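Local coordinates for transcriptional regulator (LacI family) (Clostridium acetobutylicum ATCC 824, PDB 3G85), which probably acts as a DNA-binding transcriptional regulator of the LacI family, whose periplasmic binding protein-like portion is expected to sense a small effector, at residues L96-S101 / V107-Y112; A249-S254 / I270-P275; L16-D21 / S28-G33; A132-S137 / N144-F149. All blocks are in the same frame, centred on the assembly; numbering follows the deposited sequence.

Contact 1: L96-S101 / V107-Y112; sequences LFNRLS and VNVDNY
N98, just past strand 94-97, and V107 of the neighbouring parallel strand 105-109 hold the two together in the first sheet of a periplasmic binding protein-like fold. V107 straddles F97 in a parallel bridge: its N donates to L96 O (3.1 Å), and its O accepts from N98 N (2.8 Å, with 171° at the hydrogen). Where the strand ends, the side chain of N98 replaces the backbone. Its OD1 is gripped twice, by V109 N at 3.1 Å and N111 ND2 at 3.0 Å, the donors arriving from opposite faces of the amide plane. Asparagine suits both places because one flat amide gives and takes: N98 ND2 returns a bond to N111 OD1 (3.2 Å), lying in that carbonyl plane on a lone pair, although the two amides are turned 41° apart. N98 also adopts left-handed backbone angles, which asparagine tolerates well. N111 begins helix 111-124, and its CG sits beside the backbone N (chi1 -67°), bringing the amide back to N98. Its OD1 is shared with R145 of helix 140-155. N108 OD1 is bonded to S106 OG, but the position of its ND2 among backbone donors makes the modelled amide orientation doubtful. R99 spreads its bonds, reaching I77 O and N76 OD1 through NH2, while its NH1 donates to N98 O at 2.8 Å.

Contact 2: A249-S254 / I270-P275; sequences AGTCIS and ILFDGP
A small surface contact, burying about 110 Å² in total, sets T251 of helix 245-260 against I270 and F272 of strand 269-272, an edge strand of the first sheet within this chain. It is helix-on-sheet packing without any hydrogen bond across it, and the backbones stay well apart, T251 CA and I270 CA being 8.4 Å from each other. Three side chains reach across the gap. I270 and F272 are two residues apart on the strand, so both point to the helix, whereas L271 between them faces the other way. T251 and F272 approach from opposite directions. The phenyl ring presents its outer edge: T251 CB lies in the ring plane, 4.0 Å from F272 CZ, and T251 OG1 comes to 3.3 Å from the same CZ. That C-H edge carries slight positive charge, so an oxygen beside it is probably a mild electrostatic gain. The threonine divides its branches by task. OG1 stands beside the backbone N (chi1 -62°), from where it bonds to E247 O one turn earlier and satisfies its polar end inside the helix. The methyl CG2 is left to meet I270 CG1 at 4.1 Å, an apolar touch. Threonine thus suits a partly exposed helix position facing a strand, and phenylalanine is long enough to bridge the distance. Around this pair, F272 also lies on E247 and M248 of helix 245-260 and on V107 of strand 105-109, while A249 and I253 turn to L34 in helix 27-40.

Contact 3: L16-D21 / S28-G33; sequences LYWSSD and SRFLRG
W18 drives the edge of its indole into the face of F30, fastening strand 13-19 to helix 27-40 in the first beta-alpha-beta unit of the fold. This is a T-shaped (edge-to-face) pair: the six-membered ring of W18 and the F30 ring have centroids 5.1 Å apart and planes at 81°. W18 CZ3 makes the closest approach, 3.5 Å from F30 CD2, lying over the phenyl face but offset toward its rim, and W18 CH2 follows at 3.7 Å from the same carbon. The torsions explain the reach. CG of W18 is anti to the backbone N (chi1 -170°), which swings the long indole out to the helix, while CG of F30 stays beside its own backbone N (chi1 -89°), which lays the ring between W18 and L16. L16, two residues before W18 and hence on the same face of the strand, crosses F30 at about a right angle. Its CD2 meets F30 CD1 at 3.9 Å and its CD1 lies 4.2 Å from F30 CE1. The forked leucine packs obliquely along the CD1-CE1 side of the phenyl ring while the indole presses on its face. All three are buried, as large apolar residues between sheet and helix should be. Beyond them, F30 also meets the ring of F97 from strand 94-97 and touches I245 of helix 245-260, while L16 leans on I73 of strand 71-74.

Contact 4: A132-S137 / N144-F149; sequences AILTES and NRNKGF
N146 on helix 140-155 turns its amide to L134 of strand 131-134, and a single water links it to T135 and S137. CB points from the helix to the strand, and with CG beside the backbone N (chi1 -64°) the amide is held out toward segment 132-137. CG rests on the leucine fork, 3.8 Å from L134 CD2. OD1 comes nearer still, 3.3 Å from L134 CD2, a methyl rather than a donor. ND2, the other tip, lies 4.0 Å from L134 CD1 and donates to the water at 2.8 Å. The water passes the link on in two directions, giving one hydrogen to T135 O (2.7 Å) and the other to S137 OG. With one bond accepted and two donated, it ties the helix side chain to segment 132-137 at two points, although S137 OG and N146 ND2 are themselves 3.8 Å apart and have no direct hydrogen bond. S137 OG is further bonded to D143 OD1, on the same helix just before N144, so the serine has a second tie to it. Asparagine is apt here, short enough to sit against a leucine and polar enough to hold a water at a partly exposed edge; serine is compact and meets both water and carboxylate. L134 and N146 both also touch F193 of strand 191-194, whose ring stacks with F149 one helical turn further along, and the backbone of L134 pairs with I166 in strand 165-167.

In the fold
Along the chain come contacts 3, 1, 4 and 2. Contacts 1, 2 and 3 share the first, parallel sheet, with centres 9 to 15 Å apart; contact 4 belongs to the second sheet, its centre about 22 Å from contacts 2 and 3. Strands 105-109 and 269-272 are neighbours, so contacts 1 and 2 join through backbone. F97 and F30 bring contacts 1 and 3 together. The R145-N111 bond ties contact 1 to contact 4, about 16 Å between centres, while the N98-N111 pair links the first sheet to helix 111-124. Glycerol, probably from the crystallisation liquor, lies near N98 and F30 and is hydrogen-bonded by R145, consistent with an effector cleft between lobes, as in LacI relatives.

Contact 1: L96-S101 / V107-Y112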
loop_
_atom_site.group_PDB
_atom_site.type_symbol
_atom_site.label_atom_id
_atom_site.label_comp_id
_atom_site.label_asym_id
_atom_site.label_seq_id
_atom_site.Cartn_x
_atom_site.Cartn_y
_atom_site.Cartn_z
ATOM N N LEU A 96 5.622 -7.925 10.856
ATOM C CA LEU A 96 5.938 -6.910 9.878
ATOM C C LEU A 96 4.816 -6.863 8.853
ATOM O O LEU A 96 4.377 -7.900 8.368
ATOM C CB LEU A 96 7.255 -7.226 9.172
ATOM C CG LEU A 96 8.448 -7.365 10.127
ATOM C CD1 LEU A 96 9.747 -7.606 9.274
ATOM C CD2 LEU A 96 8.555 -6.117 10.975
ATOM N N PHE A 97 4.373 -5.661 8.509
ATOM C CA PHE A 97 3.337 -5.496 7.514
ATOM C C PHE A 97 3.978 -5.211 6.162
ATOM O O PHE A 97 4.727 -4.214 6.001
ATOM C CB PHE A 97 2.407 -4.354 7.955
ATOM C CG PHE A 97 1.101 -4.320 7.231
ATOM C CD1 PHE A 97 -0.020 -4.903 7.794
ATOM C CD2 PHE A 97 0.980 -3.657 6.008
ATOM C CE1 PHE A 97 -1.261 -4.858 7.144
ATOM C CE2 PHE A 97 -0.264 -3.615 5.339
ATOM C CZ PHE A 97 -1.377 -4.233 5.924
ATOM N N ASN A 98 3.702 -6.083 5.194
ATOM C CA ASN A 98 4.237 -6.022 3.840
ATOM C C ASN A 98 5.767 -5.965 3.745
ATOM O O ASN A 98 6.323 -5.115 3.035
ATOM C CB ASN A 98 3.611 -4.835 3.065
ATOM C CG ASN A 98 3.448 -5.123 1.583
ATOM O OD1 ASN A 98 3.489 -6.276 1.138
ATOM N ND2 ASN A 98 3.258 -4.066 0.806
ATOM N N ARG A 99 6.439 -6.843 4.478
ATOM C CA ARG A 99 7.872 -7.041 4.352
ATOM C C ARG A 99 8.093 -8.481 4.542
ATOM O O ARG A 99 7.823 -8.982 5.632
ATOM C CB ARG A 99 8.626 -6.425 5.523
ATOM C CG ARG A 99 8.596 -5.047 5.584
ATOM C CD ARG A 99 9.658 -4.411 4.684
ATOM N NE ARG A 99 9.566 -2.988 4.986
ATOM C CZ ARG A 99 8.512 -2.231 4.707
ATOM N NH1 ARG A 99 7.458 -2.745 4.052
ATOM N NH2 ARG A 99 8.513 -0.958 5.062
ATOM N N LEU A 100 8.646 -9.153 3.546
ATOM C CA LEU A 100 9.083 -10.504 3.782
ATOM C C LEU A 100 10.312 -10.550 4.721
ATOM O O LEU A 100 11.150 -9.659 4.724
ATOM C CB LEU A 100 9.262 -11.301 2.485
ATOM C CG LEU A 100 9.355 -12.836 2.679
ATOM C CD1 LEU A 100 8.267 -13.423 3.635
ATOM C CD2 LEU A 100 9.399 -13.591 1.336
ATOM N N SER A 101 10.349 -11.566 5.568
ATOM C CA SER A 101 11.411 -11.729 6.526
ATOM C C SER A 101 11.651 -13.222 6.732
ATOM O O SER A 101 10.717 -14.017 6.690
ATOM C CB SER A 101 11.035 -11.074 7.840
ATOM O OG SER A 101 12.062 -11.255 8.822
ATOM N N VAL A 107 2.565 -10.215 7.345
ATOM C CA VAL A 107 1.358 -10.251 6.528
ATOM C C VAL A 107 1.621 -9.288 5.350
ATOM O O VAL A 107 1.846 -8.080 5.566
ATOM C CB VAL A 107 0.091 -9.845 7.373
ATOM C CG1 VAL A 107 -1.154 -9.768 6.549
ATOM C CG2 VAL A 107 -0.168 -10.849 8.519
ATOM N N ASN A 108 1.635 -9.823 4.140
ATOM C CA ASN A 108 2.114 -9.095 2.957
ATOM C C ASN A 108 1.129 -9.212 1.827
ATOM O O ASN A 108 0.173 -9.981 1.908
ATOM C CB ASN A 108 3.461 -9.640 2.457
ATOM C CG ASN A 108 4.511 -9.804 3.565
ATOM O OD1 ASN A 108 5.267 -10.780 3.555
ATOM N ND2 ASN A 108 4.556 -8.905 4.505
ATOM N N VAL A 109 1.326 -8.417 0.780
ATOM C CA VAL A 109 0.495 -8.562 -0.404
ATOM C C VAL A 109 1.452 -8.854 -1.555
ATOM O O VAL A 109 2.635 -8.515 -1.493
ATOM C CB VAL A 109 -0.437 -7.323 -0.612
ATOM C CG1 VAL A 109 0.420 -6.085 -0.968
ATOM C CG2 VAL A 109 -1.546 -7.598 -1.671
ATOM N N ASP A 110 0.991 -9.527 -2.603
ATOM C CA ASP A 110 1.920 -9.777 -3.732
ATOM C C ASP A 110 2.034 -8.555 -4.626
ATOM O O ASP A 110 1.251 -8.363 -5.553
ATOM C CB ASP A 110 1.552 -11.010 -4.550
ATOM C CG ASP A 110 2.741 -11.483 -5.445
ATOM O OD1 ASP A 110 3.546 -10.644 -5.923
ATOM O OD2 ASP A 110 2.880 -12.702 -5.668
ATOM N N ASN A 111 3.013 -7.729 -4.291
ATOM C CA ASN A 111 3.190 -6.387 -4.835
ATOM C C ASN A 111 3.457 -6.420 -6.325
ATOM O O ASN A 111 2.802 -5.744 -7.067
ATOM C CB ASN A 111 4.323 -5.694 -4.072
ATOM C CG ASN A 111 3.947 -5.435 -2.630
ATOM O OD1 ASN A 111 3.077 -4.610 -2.360
ATOM N ND2 ASN A 111 4.564 -6.175 -1.696
ATOM N N TYR A 112 4.432 -7.226 -6.740
ATOM C CA TYR A 112 4.707 -7.378 -8.158
ATOM C C TYR A 112 3.440 -7.760 -8.937
ATOM O O TYR A 112 3.142 -7.155 -9.961
ATOM C CB TYR A 112 5.838 -8.382 -8.354
ATOM C CG TYR A 112 6.322 -8.462 -9.794
ATOM C CD1 TYR A 112 7.442 -7.740 -10.208
ATOM C CD2 TYR A 112 5.642 -9.250 -10.737
ATOM C CE1 TYR A 112 7.884 -7.805 -11.538
ATOM C CE2 TYR A 112 6.091 -9.330 -12.046
ATOM C CZ TYR A 112 7.209 -8.603 -12.435
ATOM O OH TYR A 112 7.648 -8.685 -13.757
#

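Contact 2: A249-S254 / I270-P275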
loop_
_atom_site.group_PDB
_atom_site.type_symbol
_atom_site.label_atom_id
_atom_site.label_comp_id
_atom_site.label_asym_id
_atom_site.label_seq_id
_atom_site.Cartn_x
_atom_site.Cartn_y
_atom_site.Cartn_z
ATOM N N ALA A 249 -4.899 -6.362 8.316
ATOM C CA ALA A 249 -4.812 -5.928 9.706
ATOM C C ALA A 249 -5.486 -6.944 10.655
ATOM O O ALA A 249 -4.928 -7.273 11.710
ATOM C CB ALA A 249 -5.418 -4.525 9.873
ATOM N N GLY A 250 -6.644 -7.462 10.257
ATOM C CA GLY A 250 -7.328 -8.503 11.026
ATOM C C GLY A 250 -6.438 -9.732 11.127
ATOM O O GLY A 250 -6.319 -10.345 12.205
ATOM N N THR A 251 -5.806 -10.110 10.020
ATOM C CA THR A 251 -4.935 -11.307 10.025
ATOM C C THR A 251 -3.705 -11.148 10.937
ATOM O O THR A 251 -3.225 -12.120 11.550
ATOM C CB THR A 251 -4.511 -11.702 8.597
ATOM O OG1 THR A 251 -5.673 -12.037 7.848
ATOM C CG2 THR A 251 -3.595 -12.920 8.612
ATOM N N CYS A 252 -3.179 -9.922 11.035
ATOM C CA CYS A 252 -2.129 -9.613 12.007
ATOM C C CYS A 252 -2.529 -10.041 13.426
ATOM O O CYS A 252 -1.743 -10.682 14.118
ATOM C CB CYS A 252 -1.764 -8.106 11.968
ATOM S SG CYS A 252 -0.854 -7.626 10.483
ATOM N N ILE A 253 -3.738 -9.690 13.862
ATOM C CA ILE A 253 -4.226 -10.111 15.184
ATOM C C ILE A 253 -4.275 -11.648 15.321
ATOM O O ILE A 253 -3.896 -12.183 16.362
ATOM C CB ILE A 253 -5.627 -9.527 15.464
ATOM C CG1 ILE A 253 -5.546 -7.985 15.479
ATOM C CG2 ILE A 253 -6.280 -10.163 16.730
ATOM C CD1 ILE A 253 -6.851 -7.302 15.847
ATOM N N SER A 254 -4.740 -12.335 14.275
ATOM C CA SER A 254 -4.792 -13.807 14.267
ATOM C C SER A 254 -3.429 -14.394 14.512
ATOM O O SER A 254 -3.306 -15.343 15.313
ATOM C CB SER A 254 -5.283 -14.352 12.920
ATOM O OG SER A 254 -6.621 -13.987 12.676
ATOM N N ILE A 270 1.978 -14.767 5.641
ATOM C CA ILE A 270 0.715 -14.779 4.912
ATOM C C ILE A 270 0.816 -13.819 3.738
ATOM O O ILE A 270 1.162 -12.632 3.907
ATOM C CB ILE A 270 -0.483 -14.346 5.787
ATOM C CG1 ILE A 270 -0.484 -15.086 7.134
ATOM C CG2 ILE A 270 -1.801 -14.576 5.032
ATOM C CD1 ILE A 270 -0.244 -16.611 7.019
ATOM N N LEU A 271 0.492 -14.326 2.558
ATOM C CA LEU A 271 0.561 -13.546 1.367
ATOM C C LEU A 271 -0.843 -13.326 0.778
ATOM O O LEU A 271 -1.475 -14.276 0.350
ATOM C CB LEU A 271 1.483 -14.236 0.350
ATOM C CG LEU A 271 1.854 -13.402 -0.875
ATOM C CD1 LEU A 271 2.604 -12.052 -0.546
ATOM C CD2 LEU A 271 2.675 -14.243 -1.885
ATOM N N PHE A 272 -1.308 -12.075 0.778
ATOM C CA PHE A 272 -2.616 -11.744 0.225
ATOM C C PHE A 272 -2.548 -11.486 -1.246
ATOM O O PHE A 272 -1.490 -11.069 -1.785
ATOM C CB PHE A 272 -3.223 -10.491 0.885
ATOM C CG PHE A 272 -3.864 -10.765 2.209
ATOM C CD1 PHE A 272 -5.250 -10.704 2.341
ATOM C CD2 PHE A 272 -3.079 -11.142 3.314
ATOM C CE1 PHE A 272 -5.851 -10.967 3.567
ATOM C CE2 PHE A 272 -3.661 -11.407 4.539
ATOM C CZ PHE A 272 -5.042 -11.332 4.664
ATOM N N ASP A 273 -3.689 -11.681 -1.896
ATOM C CA ASP A 273 -3.838 -11.269 -3.283
ATOM C C ASP A 273 -4.404 -9.842 -3.247
ATOM O O ASP A 273 -5.396 -9.613 -2.555
ATOM C CB ASP A 273 -4.850 -12.166 -4.001
ATOM C CG ASP A 273 -5.197 -11.638 -5.419
ATOM O OD1 ASP A 273 -4.342 -11.740 -6.308
ATOM O OD2 ASP A 273 -6.306 -11.079 -5.633
ATOM N N GLY A 274 -3.809 -8.884 -3.964
ATOM C CA GLY A 274 -4.426 -7.531 -4.021
ATOM C C GLY A 274 -5.409 -7.502 -5.184
ATOM O O GLY A 274 -4.977 -7.648 -6.318
ATOM N N PRO A 275 -6.735 -7.431 -4.915
ATOM C CA PRO A 275 -7.690 -7.651 -6.028
ATOM C C PRO A 275 -7.772 -6.501 -7.016
ATOM O O PRO A 275 -7.745 -5.319 -6.609
ATOM C CB PRO A 275 -9.048 -7.744 -5.333
ATOM C CG PRO A 275 -8.884 -6.890 -4.117
ATOM C CD PRO A 275 -7.437 -7.166 -3.652
#

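Contact 3: L16-D21 / S28-G33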
loop_
_atom_site.group_PDB
_atom_site.type_symbol
_atom_site.label_atom_id
_atom_site.label_comp_id
_atom_site.label_asym_id
_atom_site.label_seq_id
_atom_site.Cartn_x
_atom_site.Cartn_y
_atom_site.Cartn_z
ATOM N N LEU A 16 0.193 -1.127 17.365
ATOM C CA LEU A 16 0.450 -0.872 15.966
ATOM C C LEU A 16 1.405 0.313 15.912
ATOM O O LEU A 16 1.000 1.446 16.216
ATOM C CB LEU A 16 -0.833 -0.543 15.224
ATOM C CG LEU A 16 -0.710 -0.163 13.751
ATOM C CD1 LEU A 16 -0.167 -1.342 12.909
ATOM C CD2 LEU A 16 -2.053 0.319 13.248
ATOM N N TYR A 17 2.661 0.043 15.551
ATOM C CA TYR A 17 3.622 1.132 15.360
ATOM C C TYR A 17 3.448 1.758 13.973
ATOM O O TYR A 17 3.550 1.056 12.982
ATOM C CB TYR A 17 5.030 0.609 15.552
ATOM C CG TYR A 17 5.326 0.444 17.010
ATOM C CD1 TYR A 17 5.744 1.534 17.769
ATOM C CD2 TYR A 17 5.106 -0.787 17.654
ATOM C CE1 TYR A 17 5.993 1.414 19.123
ATOM C CE2 TYR A 17 5.344 -0.939 19.031
ATOM C CZ TYR A 17 5.779 0.189 19.762
ATOM O OH TYR A 17 6.025 0.090 21.110
ATOM N N TRP A 18 3.233 3.082 13.954
ATOM C CA TRP A 18 2.827 3.823 12.758
ATOM C C TRP A 18 3.867 4.893 12.404
ATOM O O TRP A 18 3.904 5.982 13.017
ATOM C CB TRP A 18 1.461 4.506 12.999
ATOM C CG TRP A 18 0.899 5.073 11.729
ATOM C CD1 TRP A 18 0.958 6.368 11.296
ATOM C CD2 TRP A 18 0.163 4.343 10.729
ATOM N NE1 TRP A 18 0.323 6.484 10.067
ATOM C CE2 TRP A 18 -0.139 5.243 9.691
ATOM C CE3 TRP A 18 -0.202 2.985 10.585
ATOM C CZ2 TRP A 18 -0.883 4.859 8.564
ATOM C CZ3 TRP A 18 -0.898 2.594 9.426
ATOM C CH2 TRP A 18 -1.226 3.538 8.433
ATOM N N SER A 19 4.719 4.560 11.445
ATOM C CA SER A 19 5.787 5.471 10.987
ATOM C C SER A 19 5.235 6.803 10.413
ATOM O O SER A 19 4.213 6.832 9.703
ATOM C CB SER A 19 6.620 4.749 9.939
ATOM O OG SER A 19 7.702 5.568 9.552
ATOM N N SER A 20 5.921 7.899 10.712
ATOM C CA SER A 20 5.509 9.219 10.211
ATOM C C SER A 20 5.615 9.351 8.671
ATOM O O SER A 20 5.035 10.270 8.080
ATOM C CB SER A 20 6.329 10.318 10.942
ATOM O OG SER A 20 7.682 10.225 10.552
ATOM N N ASP A 21 6.354 8.479 8.004
ATOM C CA ASP A 21 6.427 8.605 6.530
ATOM C C ASP A 21 5.154 8.099 5.809
ATOM O O ASP A 21 4.952 8.399 4.635
ATOM C CB ASP A 21 7.700 7.984 5.944
ATOM C CG ASP A 21 7.821 6.492 6.214
ATOM O OD1 ASP A 21 7.071 5.935 7.045
ATOM O OD2 ASP A 21 8.694 5.863 5.569
ATOM N N SER A 28 -6.986 4.900 8.602
ATOM C CA SER A 28 -8.387 4.554 8.770
ATOM C C SER A 28 -8.709 3.084 8.439
ATOM O O SER A 28 -9.553 2.469 9.085
ATOM C CB SER A 28 -9.271 5.504 7.947
ATOM O OG SER A 28 -9.036 5.327 6.564
ATOM N N ARG A 29 -8.048 2.536 7.425
ATOM C CA ARG A 29 -8.281 1.145 7.025
ATOM C C ARG A 29 -7.732 0.173 8.040
ATOM O O ARG A 29 -8.295 -0.906 8.275
ATOM C CB ARG A 29 -7.615 0.890 5.667
ATOM C CG ARG A 29 -8.196 1.827 4.552
ATOM C CD ARG A 29 -7.665 1.383 3.203
ATOM N NE ARG A 29 -8.271 0.118 2.793
ATOM C CZ ARG A 29 -8.027 -0.471 1.623
ATOM N NH1 ARG A 29 -7.137 0.074 0.797
ATOM N NH2 ARG A 29 -8.619 -1.614 1.313
ATOM N N PHE A 30 -6.591 0.530 8.594
ATOM C CA PHE A 30 -6.004 -0.286 9.650
ATOM C C PHE A 30 -6.917 -0.314 10.873
ATOM O O PHE A 30 -7.212 -1.379 11.430
ATOM C CB PHE A 30 -4.677 0.314 10.049
ATOM C CG PHE A 30 -3.538 -0.194 9.260
ATOM C CD1 PHE A 30 -2.789 -1.264 9.738
ATOM C CD2 PHE A 30 -3.199 0.412 8.049
ATOM C CE1 PHE A 30 -1.663 -1.749 9.015
ATOM C CE2 PHE A 30 -2.069 -0.058 7.305
ATOM C CZ PHE A 30 -1.319 -1.160 7.799
ATOM N N LEU A 31 -7.337 0.866 11.300
ATOM C CA LEU A 31 -8.270 0.977 12.423
ATOM C C LEU A 31 -9.570 0.226 12.111
ATOM O O LEU A 31 -10.056 -0.543 12.934
ATOM C CB LEU A 31 -8.521 2.456 12.750
ATOM C CG LEU A 31 -9.373 2.726 13.997
ATOM C CD1 LEU A 31 -8.686 2.067 15.189
ATOM C CD2 LEU A 31 -9.583 4.220 14.228
ATOM N N ARG A 32 -10.128 0.432 10.919
ATOM C CA ARG A 32 -11.364 -0.265 10.558
ATOM C C ARG A 32 -11.161 -1.759 10.631
ATOM O O ARG A 32 -11.988 -2.461 11.209
ATOM C CB ARG A 32 -11.862 0.108 9.165
ATOM C CG ARG A 32 -13.257 -0.415 8.912
ATOM C CD ARG A 32 -13.738 -0.227 7.479
ATOM N NE ARG A 32 -13.489 1.112 6.946
ATOM C CZ ARG A 32 -14.270 2.176 7.104
ATOM N NH1 ARG A 32 -15.394 2.105 7.838
ATOM N NH2 ARG A 32 -13.902 3.333 6.535
ATOM N N GLY A 33 -10.057 -2.254 10.058
ATOM C CA GLY A 33 -9.787 -3.691 10.065
ATOM C C GLY A 33 -9.596 -4.232 11.475
ATOM O O GLY A 33 -10.086 -5.337 11.796
#

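Contact 4: A132-S137 / N144-F149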
loop_
_atom_site.group_PDB
_atom_site.type_symbol
_atom_site.label_atom_id
_atom_site.label_comp_id
_atom_site.label_asym_id
_atom_site.label_seq_id
_atom_site.Cartn_x
_atom_site.Cartn_y
_atom_site.Cartn_z
ATOM N N ALA A 132 2.991 6.763 -16.286
ATOM C CA ALA A 132 2.889 6.389 -14.870
ATOM C C ALA A 132 3.199 7.604 -14.014
ATOM O O ALA A 132 4.190 8.316 -14.248
ATOM C CB ALA A 132 3.841 5.226 -14.537
ATOM N N ILE A 133 2.320 7.887 -13.063
ATOM C CA ILE A 133 2.573 8.928 -12.098
ATOM C C ILE A 133 2.826 8.229 -10.779
ATOM O O ILE A 133 1.942 7.513 -10.265
ATOM C CB ILE A 133 1.385 9.885 -11.987
ATOM C CG1 ILE A 133 1.159 10.617 -13.338
ATOM C CG2 ILE A 133 1.602 10.884 -10.861
ATOM C CD1 ILE A 133 -0.108 11.459 -13.323
ATOM N N LEU A 134 4.032 8.435 -10.257
ATOM C CA LEU A 134 4.542 7.688 -9.124
ATOM C C LEU A 134 4.996 8.577 -8.011
ATOM O O LEU A 134 5.909 9.412 -8.181
ATOM C CB LEU A 134 5.726 6.822 -9.561
ATOM C CG LEU A 134 5.464 5.837 -10.712
ATOM C CD1 LEU A 134 6.790 5.184 -11.155
ATOM C CD2 LEU A 134 4.419 4.756 -10.382
ATOM N N THR A 135 4.405 8.365 -6.847
ATOM C CA THR A 135 4.968 8.882 -5.630
ATOM C C THR A 135 6.171 8.012 -5.181
ATOM O O THR A 135 6.215 6.799 -5.445
ATOM C CB THR A 135 3.900 8.984 -4.562
ATOM O OG1 THR A 135 4.427 9.710 -3.443
ATOM C CG2 THR A 135 3.389 7.566 -4.127
ATOM N N GLU A 136 7.163 8.634 -4.544
ATOM C CA GLU A 136 8.415 7.922 -4.211
ATOM C C GLU A 136 8.167 6.674 -3.345
ATOM O O GLU A 136 7.306 6.684 -2.458
ATOM C CB GLU A 136 9.401 8.866 -3.506
ATOM C CG GLU A 136 8.952 9.248 -2.087
ATOM C CD GLU A 136 9.981 10.105 -1.344
ATOM O OE1 GLU A 136 11.214 9.895 -1.543
ATOM O OE2 GLU A 136 9.534 10.975 -0.564
ATOM N N SER A 137 8.898 5.606 -3.626
ATOM C CA SER A 137 8.717 4.355 -2.896
ATOM C C SER A 137 9.190 4.500 -1.461
ATOM O O SER A 137 10.323 4.900 -1.205
ATOM C CB SER A 137 9.443 3.204 -3.580
ATOM O OG SER A 137 9.016 3.071 -4.921
ATOM N N ASN A 144 8.396 -2.807 -5.993
ATOM C CA ASN A 144 7.911 -4.002 -6.676
ATOM C C ASN A 144 6.607 -3.817 -7.393
ATOM O O ASN A 144 6.415 -4.417 -8.433
ATOM C CB ASN A 144 7.857 -5.196 -5.721
ATOM C CG ASN A 144 9.228 -5.680 -5.374
ATOM O OD1 ASN A 144 10.182 -5.406 -6.102
ATOM N ND2 ASN A 144 9.358 -6.363 -4.239
ATOM N N ARG A 145 5.688 -3.001 -6.849
ATOM C CA ARG A 145 4.439 -2.732 -7.576
ATOM C C ARG A 145 4.749 -2.026 -8.895
ATOM O O ARG A 145 4.152 -2.319 -9.953
ATOM C CB ARG A 145 3.440 -1.900 -6.728
ATOM C CG ARG A 145 2.756 -2.725 -5.658
ATOM C CD ARG A 145 1.587 -2.014 -4.954
ATOM N NE ARG A 145 1.880 -0.826 -4.149
ATOM C CZ ARG A 145 2.212 -0.807 -2.852
ATOM N NH1 ARG A 145 2.366 -1.922 -2.162
ATOM N NH2 ARG A 145 2.400 0.355 -2.241
ATOM N N ASN A 146 5.681 -1.082 -8.834
ATOM C CA ASN A 146 6.064 -0.359 -10.051
ATOM C C ASN A 146 6.727 -1.269 -11.076
ATOM O O ASN A 146 6.389 -1.216 -12.270
ATOM C CB ASN A 146 6.995 0.794 -9.721
ATOM C CG ASN A 146 6.326 1.846 -8.862
ATOM O OD1 ASN A 146 5.106 1.953 -8.829
ATOM N ND2 ASN A 146 7.140 2.632 -8.151
ATOM N N LYS A 147 7.650 -2.088 -10.588
ATOM C CA LYS A 147 8.379 -3.055 -11.409
ATOM C C LYS A 147 7.405 -4.021 -12.055
ATOM O O LYS A 147 7.521 -4.313 -13.250
ATOM C CB LYS A 147 9.401 -3.840 -10.581
ATOM C CG LYS A 147 10.526 -2.998 -9.954
ATOM C CD LYS A 147 11.567 -3.921 -9.304
ATOM C CE LYS A 147 12.818 -3.153 -8.901
ATOM N NZ LYS A 147 13.259 -3.727 -7.591
ATOM N N GLY A 148 6.416 -4.484 -11.284
ATOM C CA GLY A 148 5.375 -5.356 -11.830
ATOM C C GLY A 148 4.647 -4.714 -13.013
ATOM O O GLY A 148 4.394 -5.382 -14.030
ATOM N N PHE A 149 4.307 -3.435 -12.889
ATOM C CA PHE A 149 3.639 -2.715 -13.969
ATOM C C PHE A 149 4.565 -2.532 -15.190
ATOM O O PHE A 149 4.195 -2.868 -16.311
ATOM C CB PHE A 149 3.117 -1.332 -13.514
ATOM C CG PHE A 149 2.377 -0.590 -14.596
ATOM C CD1 PHE A 149 1.091 -0.973 -14.937
ATOM C CD2 PHE A 149 2.981 0.475 -15.298
ATOM C CE1 PHE A 149 0.374 -0.311 -15.930
ATOM C CE2 PHE A 149 2.288 1.140 -16.337
ATOM C CZ PHE A 149 0.995 0.744 -16.671
HETATM O O HOH W 1 7.238 4.393 -6.039
#